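Local coordinates for E2A dna-binding protein (Human adenovirus 5, PDB 2WB0) that binds single-stranded DNA and, by forming multimers, unwinds the template without ATP during the elongation phase of adenovirus strand-displacement replication, at residues T60-K65 with K297-D302; W98-A103 with V194-I199; F245-A250 with P270-F275. One frame throughout, in Å; residues are numbered along the deposited sequence. Where two conformers were deposited one is given.

Contact 1. Residues T60-K65 with K297-D302; sequences TFTSNK and KISAPD
Thr62 and Asp302 meet because both turn their polar groups back beside their own backbone nitrogens: OG1 of Thr62 lies anti to its carbonyl carbon (chi1 -66°), and CG of Asp302 does the same (chi1 -69°). Asp302 OD2 is then gripped twice. Thr62 OG1 donates to OD2 at 2.6 Å, on the anti lone pair. Thr60 N donates to the same OD2 at 2.7 Å, in an almost straight bond on the syn lone pair. The two bonds together fix the turn of the carboxylate and would be expected to favour its charged form. Its other oxygen, OD1, takes a hydrogen bond from a water that in turn accepts from Thr60 OG1.

Thr62 OG1 also accepts from Ser299 N at 2.9 Å. Ser299 is the N-cap of helix 300-315, and its own OG donates to Thr60 O at 2.8 Å, close to the line of the carbonyl bond. On its other branch, Thr62 CG2 lies alongside Ile298 and touches its CG1 at 3.7 Å.

At the other end Ser63 N donates to Lys297 O at 2.9 Å. Ser63 is the N-cap of helix 64-83, and its OG bonds to Thr66 OG1. The aliphatic part of Lys297 runs over the carbonyl oxygen of Phe61, with CG 3.5 Å from Phe61 O.

The contact thus ties the starts of two helices together, one from the all-alpha region and one from the zinc-binding region. Ile298 leans on Thr66 and Met70 of helix 64-83, and strand 297-299 pairs with strand 271-276.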
# COMPACT_ATOMS: atom_id res chain seq x y z
N THR A 60 -11.36 -4.29 -5.83
CA THR A 60 -12.04 -4.70 -4.58
C THR A 60 -11.42 -3.88 -3.48
O THR A 60 -10.19 -4.02 -3.23
CB THR A 60 -11.78 -6.17 -4.25
OG1 THR A 60 -12.13 -6.97 -5.39
CG2 THR A 60 -12.69 -6.65 -3.04
N PHE A 61 -12.22 -2.99 -2.89
CA PHE A 61 -11.71 -2.01 -1.89
C PHE A 61 -10.53 -1.21 -2.45
O PHE A 61 -9.53 -0.92 -1.69
CB PHE A 61 -11.19 -2.66 -0.62
CG PHE A 61 -12.14 -3.65 0.02
CD1 PHE A 61 -13.52 -3.35 0.19
CD2 PHE A 61 -11.67 -4.88 0.40
CE1 PHE A 61 -14.40 -4.38 0.75
CE2 PHE A 61 -12.49 -5.82 0.97
CZ PHE A 61 -13.84 -5.56 1.17
N THR A 62 -10.60 -0.83 -3.71
CA THR A 62 -9.55 -0.03 -4.30
C THR A 62 -10.29 1.05 -5.07
O THR A 62 -11.27 0.73 -5.73
CB THR A 62 -8.78 -0.89 -5.29
OG1 THR A 62 -8.12 -1.90 -4.58
CG2 THR A 62 -7.77 -0.05 -6.10
N SER A 63 -9.84 2.30 -4.99
CA SER A 63 -10.48 3.32 -5.82
C SER A 63 -9.87 3.33 -7.20
O SER A 63 -8.67 2.98 -7.36
CB SER A 63 -10.37 4.69 -5.22
OG SER A 63 -9.15 5.25 -5.51
N ASN A 64 -10.68 3.65 -8.20
CA ASN A 64 -10.17 3.67 -9.60
C ASN A 64 -8.95 4.56 -9.76
O ASN A 64 -7.98 4.21 -10.42
CB ASN A 64 -11.25 4.17 -10.61
CG ASN A 64 -12.48 3.22 -10.71
OD1 ASN A 64 -12.37 2.02 -10.53
ND2 ASN A 64 -13.68 3.80 -11.03
N LYS A 65 -9.00 5.71 -9.12
CA LYS A 65 -7.93 6.69 -9.18
C LYS A 65 -6.66 6.13 -8.60
O LYS A 65 -5.58 6.28 -9.19
CB LYS A 65 -8.33 7.95 -8.39
CG LYS A 65 -7.20 8.98 -8.28
CD LYS A 65 -7.67 10.10 -7.31
CE LYS A 65 -6.52 10.77 -6.57
NZ LYS A 65 -7.04 11.78 -5.54
N LYS A 297 -6.53 4.62 -1.70
CA LYS A 297 -7.17 3.36 -1.19
C LYS A 297 -6.95 2.25 -2.21
O LYS A 297 -7.40 2.33 -3.37
CB LYS A 297 -8.66 3.49 -0.88
CG LYS A 297 -9.33 2.25 -0.20
CD LYS A 297 -10.88 2.32 -0.31
CE LYS A 297 -11.61 1.56 0.83
NZ LYS A 297 -12.97 0.87 0.46
N ILE A 298 -6.20 1.25 -1.79
CA ILE A 298 -5.92 0.11 -2.68
C ILE A 298 -5.68 -1.13 -1.88
O ILE A 298 -4.95 -1.09 -0.88
CB ILE A 298 -4.75 0.40 -3.65
CG1 ILE A 298 -4.51 -0.80 -4.60
CG2 ILE A 298 -3.44 0.84 -2.82
CD1 ILE A 298 -3.80 -0.31 -5.95
N SER A 299 -6.26 -2.26 -2.32
CA SER A 299 -6.19 -3.49 -1.55
C SER A 299 -4.93 -4.18 -2.04
O SER A 299 -4.46 -3.91 -3.17
CB SER A 299 -7.44 -4.41 -1.76
OG SER A 299 -7.52 -4.79 -3.18
N ALA A 300 -4.34 -5.03 -1.21
CA ALA A 300 -3.09 -5.70 -1.62
C ALA A 300 -3.14 -6.53 -2.94
O ALA A 300 -2.22 -6.47 -3.73
CB ALA A 300 -2.51 -6.57 -0.43
N PRO A 301 -4.18 -7.29 -3.16
CA PRO A 301 -4.20 -7.95 -4.48
C PRO A 301 -4.31 -7.02 -5.65
O PRO A 301 -3.69 -7.33 -6.69
CB PRO A 301 -5.43 -8.85 -4.44
CG PRO A 301 -5.79 -8.94 -2.89
CD PRO A 301 -5.38 -7.61 -2.35
N ASP A 302 -5.06 -5.90 -5.53
CA ASP A 302 -5.19 -4.94 -6.64
C ASP A 302 -3.87 -4.25 -6.79
O ASP A 302 -3.51 -3.92 -7.92
CB ASP A 302 -6.33 -3.92 -6.38
CG ASP A 302 -7.67 -4.57 -6.45
OD1 ASP A 302 -7.69 -5.72 -6.98
OD2 ASP A 302 -8.66 -4.01 -5.94
O HOH W 1 -10.27 -6.99 -7.22

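Contact 2. Residues W98-A103 with V194-I199; sequences WLHRCA and VAFKQI
His100 ND1 accepts from the backbone N of Cys102 at 3.0 Å, and the same imidazole lays one face against Phe196 of the opposing helix. This is an aromatic cluster of Trp98, His100 and Phe196, completed by a sulfur-aromatic contact from Cys102. It joins the end of strand 95-99 and the loop after it to helix 189-206.

The bond to ND1 comes in 17° out of the imidazole plane and steadies the ring. Phe196 CD1 then sits over the face of His100, 3.6 Å from ND1. The two side chains run past each other in opposite senses, and their ring planes are inclined at 42°. Trp98 comes in at the edge of the Phe196 ring, where its CZ3 is 3.6 Å from Phe196 CE1. Those two planes stand nearly perpendicular, at 85°.

Trp98 also packs on Leu217, Met219 and Leu242, and its side chain is about 8 Å from a bound zinc ion. Ile273 of strand 271-276 touches Phe196 as well, so the ring is buried among several parts of the fold.

Toward the outside, Ala103 CB rests on the aliphatic start of Lys197, 3.9 Å from CG. The ammonium group of Lys197 goes on to a salt bridge with Glu106. Over one face of Phe196, Cys102 places CB 3.4 Å from Phe196 CG, while Cys102 SG stands 4.0 Å from the ring centroid, almost on the ring normal.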
# COMPACT_ATOMS: atom_id res chain seq x y z
N TRP A 98 7.67 -6.03 2.19
CA TRP A 98 7.80 -6.29 3.60
C TRP A 98 7.72 -7.81 3.85
O TRP A 98 6.74 -8.43 3.50
CB TRP A 98 6.74 -5.52 4.38
CG TRP A 98 6.59 -5.92 5.84
CD1 TRP A 98 7.60 -6.24 6.75
CD2 TRP A 98 5.37 -5.91 6.57
NE1 TRP A 98 7.03 -6.50 7.99
CE2 TRP A 98 5.67 -6.29 7.91
CE3 TRP A 98 4.03 -5.67 6.21
CZ2 TRP A 98 4.68 -6.51 8.87
CZ3 TRP A 98 3.02 -5.85 7.18
CH2 TRP A 98 3.37 -6.25 8.51
N LEU A 99 8.77 -8.39 4.44
CA LEU A 99 8.79 -9.83 4.74
C LEU A 99 8.03 -9.91 6.02
O LEU A 99 8.62 -9.77 7.11
CB LEU A 99 10.24 -10.33 4.96
CG LEU A 99 10.35 -11.83 5.39
CD1 LEU A 99 9.79 -12.68 4.30
CD2 LEU A 99 11.88 -12.16 5.60
N HIS A 100 6.71 -10.13 5.93
CA HIS A 100 5.85 -9.78 7.06
C HIS A 100 5.81 -10.82 8.16
O HIS A 100 5.62 -10.46 9.30
CB HIS A 100 4.40 -9.53 6.58
CG HIS A 100 3.86 -10.60 5.67
ND1 HIS A 100 3.21 -11.74 6.13
CD2 HIS A 100 3.90 -10.69 4.33
CE1 HIS A 100 2.88 -12.47 5.08
NE2 HIS A 100 3.29 -11.85 3.97
N ARG A 101 5.91 -12.11 7.81
CA ARG A 101 5.82 -13.23 8.76
C ARG A 101 4.54 -13.24 9.55
O ARG A 101 4.51 -13.66 10.73
CB ARG A 101 7.06 -13.26 9.69
CG ARG A 101 8.33 -13.50 8.91
CD ARG A 101 9.54 -13.80 9.75
NE ARG A 101 10.70 -13.60 8.88
CZ ARG A 101 11.98 -13.67 9.25
NH1 ARG A 101 12.31 -13.95 10.51
NH2 ARG A 101 12.95 -13.47 8.36
N CYS A 102 3.50 -12.73 8.93
CA CYS A 102 2.17 -12.68 9.57
C CYS A 102 1.28 -13.86 9.18
O CYS A 102 0.16 -14.02 9.72
CB CYS A 102 1.45 -11.36 9.22
SG CYS A 102 2.10 -9.92 10.11
N ALA A 103 1.75 -14.70 8.28
CA ALA A 103 0.98 -15.93 8.00
C ALA A 103 1.77 -17.19 8.29
O ALA A 103 1.44 -18.22 7.70
CB ALA A 103 0.54 -16.01 6.55
N VAL A 194 -6.23 -13.60 8.68
CA VAL A 194 -6.90 -14.06 7.43
C VAL A 194 -6.42 -13.26 6.22
O VAL A 194 -6.10 -13.84 5.19
CB VAL A 194 -8.42 -13.95 7.57
CG1 VAL A 194 -9.08 -14.21 6.20
CG2 VAL A 194 -8.93 -14.99 8.56
N ALA A 195 -6.35 -11.92 6.32
CA ALA A 195 -5.92 -11.06 5.17
C ALA A 195 -4.46 -11.27 4.73
O ALA A 195 -4.10 -11.17 3.51
CB ALA A 195 -6.13 -9.56 5.56
N PHE A 196 -3.58 -11.52 5.70
CA PHE A 196 -2.22 -11.91 5.32
C PHE A 196 -2.16 -13.30 4.67
O PHE A 196 -1.38 -13.52 3.76
CB PHE A 196 -1.24 -11.80 6.49
CG PHE A 196 -0.84 -10.34 6.85
CD1 PHE A 196 0.24 -9.71 6.24
CD2 PHE A 196 -1.54 -9.65 7.81
CE1 PHE A 196 0.62 -8.43 6.57
CE2 PHE A 196 -1.18 -8.31 8.15
CZ PHE A 196 -0.07 -7.72 7.50
N LYS A 197 -2.99 -14.23 5.15
CA LYS A 197 -3.02 -15.56 4.50
C LYS A 197 -3.52 -15.42 3.07
O LYS A 197 -3.08 -16.16 2.17
CB LYS A 197 -3.95 -16.51 5.27
CG LYS A 197 -3.22 -17.11 6.52
CD LYS A 197 -4.16 -18.08 7.29
CE LYS A 197 -3.40 -19.01 8.24
NZ LYS A 197 -4.30 -19.49 9.32
N GLN A 198 -4.48 -14.51 2.89
CA GLN A 198 -5.10 -14.25 1.58
C GLN A 198 -4.05 -13.74 0.60
O GLN A 198 -3.99 -14.24 -0.51
CB GLN A 198 -6.25 -13.22 1.70
CG GLN A 198 -7.15 -13.05 0.40
CD GLN A 198 -6.48 -12.33 -0.74
OE1 GLN A 198 -6.84 -12.55 -1.94
NE2 GLN A 198 -5.56 -11.39 -0.41
N ILE A 199 -3.21 -12.78 1.01
CA ILE A 199 -2.26 -12.23 0.02
C ILE A 199 -1.19 -13.27 -0.32
O ILE A 199 -0.80 -13.43 -1.50
CB ILE A 199 -1.65 -10.84 0.47
CG1 ILE A 199 -0.88 -10.23 -0.73
CG2 ILE A 199 -0.74 -10.97 1.69
CD1 ILE A 199 -1.82 -9.96 -1.97

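Contact 3. Residues F245-A250 with P270-F275; sequences FALSNA and PALIVF
Phe245 and Val274 come together nearly perpendicular to each other, with the valine branch CG2 over one face of the phenyl ring. The methyl is 3.9 Å from the centroid of the Phe245 ring and displaced toward the rim on the CG and CD1 side. This is a CH-pi contact. With CG1 of Val274 anti to the backbone N (chi1 177°), the other branch, CG2, is turned to the ring.

Farther along, Leu247 and Leu272 meet at a slant, and their CD1 methyls touch at 3.7 Å. The side chain of Leu247 also leans on the Pro270 carbonyl group. Ala250 returns to Pro270 at the end of a type I turn, its CB 4.1 Å from Pro270 CB.

Phe245, Leu272 and Val274 belong to the antiparallel strands 242-246 and 271-276; Leu247, Ala250 and Pro270 lie beyond their ends. Phe245 and Leu272 form a hydrogen-bonded pair: Phe245 N donates to Leu272 O at 2.8 Å, and Leu272 N donates to Phe245 O at 2.9 Å. Ala246 and Ala271 form the next, non-hydrogen-bonded pair. Their CA atoms are only 4.2 Å apart, and Ala271 CA makes a CA-H...O contact with Phe245 O. Past the strand end, Leu247 N donates a hydrogen bond to Pro270 O at 2.9 Å.

Strand 242-246 is an outer strand of this three-stranded sheet. Phe61 meets Phe245, Leu247 and Val274 from the side of the all-alpha region. The chemistry implies a division: backbone bonds set the register, while Phe245, Leu247, Leu272 and Val274 form an apolar surface on which Phe61 packs.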
# COMPACT_ATOMS: atom_id res chain seq x y z
N PHE A 245 -10.01 -5.79 5.68
CA PHE A 245 -11.47 -5.65 5.44
C PHE A 245 -12.05 -7.04 5.12
O PHE A 245 -11.52 -7.74 4.27
CB PHE A 245 -11.75 -4.79 4.21
CG PHE A 245 -11.58 -3.30 4.41
CD1 PHE A 245 -10.57 -2.76 5.18
CD2 PHE A 245 -12.42 -2.40 3.69
CE1 PHE A 245 -10.46 -1.36 5.42
CE2 PHE A 245 -12.29 -0.99 3.83
CZ PHE A 245 -11.28 -0.48 4.69
N ALA A 246 -13.15 -7.43 5.78
CA ALA A 246 -13.78 -8.71 5.49
C ALA A 246 -14.37 -8.71 4.09
O ALA A 246 -14.88 -7.65 3.64
CB ALA A 246 -14.93 -8.98 6.55
N LEU A 247 -14.30 -9.84 3.40
CA LEU A 247 -15.06 -10.03 2.16
C LEU A 247 -16.33 -10.73 2.65
O LEU A 247 -16.38 -11.96 2.73
CB LEU A 247 -14.35 -10.90 1.12
CG LEU A 247 -13.00 -10.31 0.59
CD1 LEU A 247 -12.23 -11.37 -0.11
CD2 LEU A 247 -13.32 -9.20 -0.35
N SER A 248 -17.37 -9.99 2.98
CA SER A 248 -18.50 -10.63 3.72
C SER A 248 -19.49 -11.57 2.97
O SER A 248 -20.05 -12.47 3.61
CB SER A 248 -19.27 -9.61 4.58
OG SER A 248 -18.49 -9.18 5.68
N ASN A 249 -19.74 -11.38 1.66
CA ASN A 249 -20.56 -12.41 0.96
C ASN A 249 -19.73 -13.67 0.49
O ASN A 249 -20.30 -14.68 0.03
CB ASN A 249 -21.42 -11.78 -0.16
CG ASN A 249 -22.39 -10.70 0.38
OD1 ASN A 249 -22.55 -9.64 -0.22
ND2 ASN A 249 -23.03 -10.97 1.51
N ALA A 250 -18.41 -13.64 0.69
CA ALA A 250 -17.52 -14.61 0.08
C ALA A 250 -17.68 -16.05 0.55
O ALA A 250 -17.20 -16.97 -0.14
CB ALA A 250 -16.10 -14.18 0.18
N PRO A 270 -11.23 -15.12 3.49
CA PRO A 270 -12.12 -14.03 3.01
C PRO A 270 -11.89 -12.72 3.73
O PRO A 270 -12.82 -12.19 4.31
CB PRO A 270 -13.51 -14.59 3.32
CG PRO A 270 -13.27 -15.41 4.58
CD PRO A 270 -11.96 -16.08 4.35
N ALA A 271 -10.69 -12.14 3.61
CA ALA A 271 -10.42 -10.77 4.11
C ALA A 271 -9.25 -10.25 3.29
O ALA A 271 -8.37 -11.04 2.90
CB ALA A 271 -10.04 -10.74 5.64
N LEU A 272 -9.29 -8.96 2.94
CA LEU A 272 -8.22 -8.33 2.19
C LEU A 272 -7.46 -7.33 3.06
O LEU A 272 -8.06 -6.62 3.86
CB LEU A 272 -8.81 -7.54 1.02
CG LEU A 272 -8.98 -8.28 -0.31
CD1 LEU A 272 -8.88 -9.82 -0.36
CD2 LEU A 272 -9.68 -7.59 -1.43
N ILE A 273 -6.15 -7.23 2.83
CA ILE A 273 -5.37 -6.12 3.40
C ILE A 273 -5.73 -4.92 2.51
O ILE A 273 -5.66 -4.99 1.28
CB ILE A 273 -3.84 -6.40 3.23
CG1 ILE A 273 -3.41 -7.56 4.13
CG2 ILE A 273 -3.00 -5.03 3.38
CD1 ILE A 273 -1.93 -8.04 3.95
N VAL A 274 -6.06 -3.79 3.13
CA VAL A 274 -6.35 -2.62 2.38
C VAL A 274 -5.47 -1.45 2.87
O VAL A 274 -5.42 -1.18 4.07
CB VAL A 274 -7.83 -2.21 2.57
CG1 VAL A 274 -8.12 -0.92 1.84
CG2 VAL A 274 -8.80 -3.33 2.09
N PHE A 275 -4.81 -0.75 1.93
CA PHE A 275 -3.94 0.35 2.21
C PHE A 275 -4.71 1.66 1.99
O PHE A 275 -5.31 1.81 0.92
CB PHE A 275 -2.71 0.34 1.26
CG PHE A 275 -1.88 -0.93 1.36
CD1 PHE A 275 -1.17 -1.24 2.55
CD2 PHE A 275 -1.83 -1.80 0.28
CE1 PHE A 275 -0.43 -2.43 2.63
CE2 PHE A 275 -1.10 -3.01 0.37
CZ PHE A 275 -0.38 -3.29 1.54

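Contact 2 is the buried one; contacts 1 and 3 are partly buried. Contacts 1 and 3 share one antiparallel sheet, in which strand 271-276 lies between strands 242-246 and 297-299. Phe61 of contact 1 packs on Phe245 of contact 3. Contact 2 backs the same sheet through helix 189-206: Phe196 touches Ile273, and Gln198 packs on Ala271 and Leu272. Ile199 meets Ala300, at the start of helix 300-315 in contact 1. The chemistry follows the place. Where two helix starts meet, contact 1 relies on a carboxylate, hydroxyls and backbone groups. Contact 2 joins its segments through rings and sulfur. Contact 3 combines strand hydrogen bonds with apolar side chains.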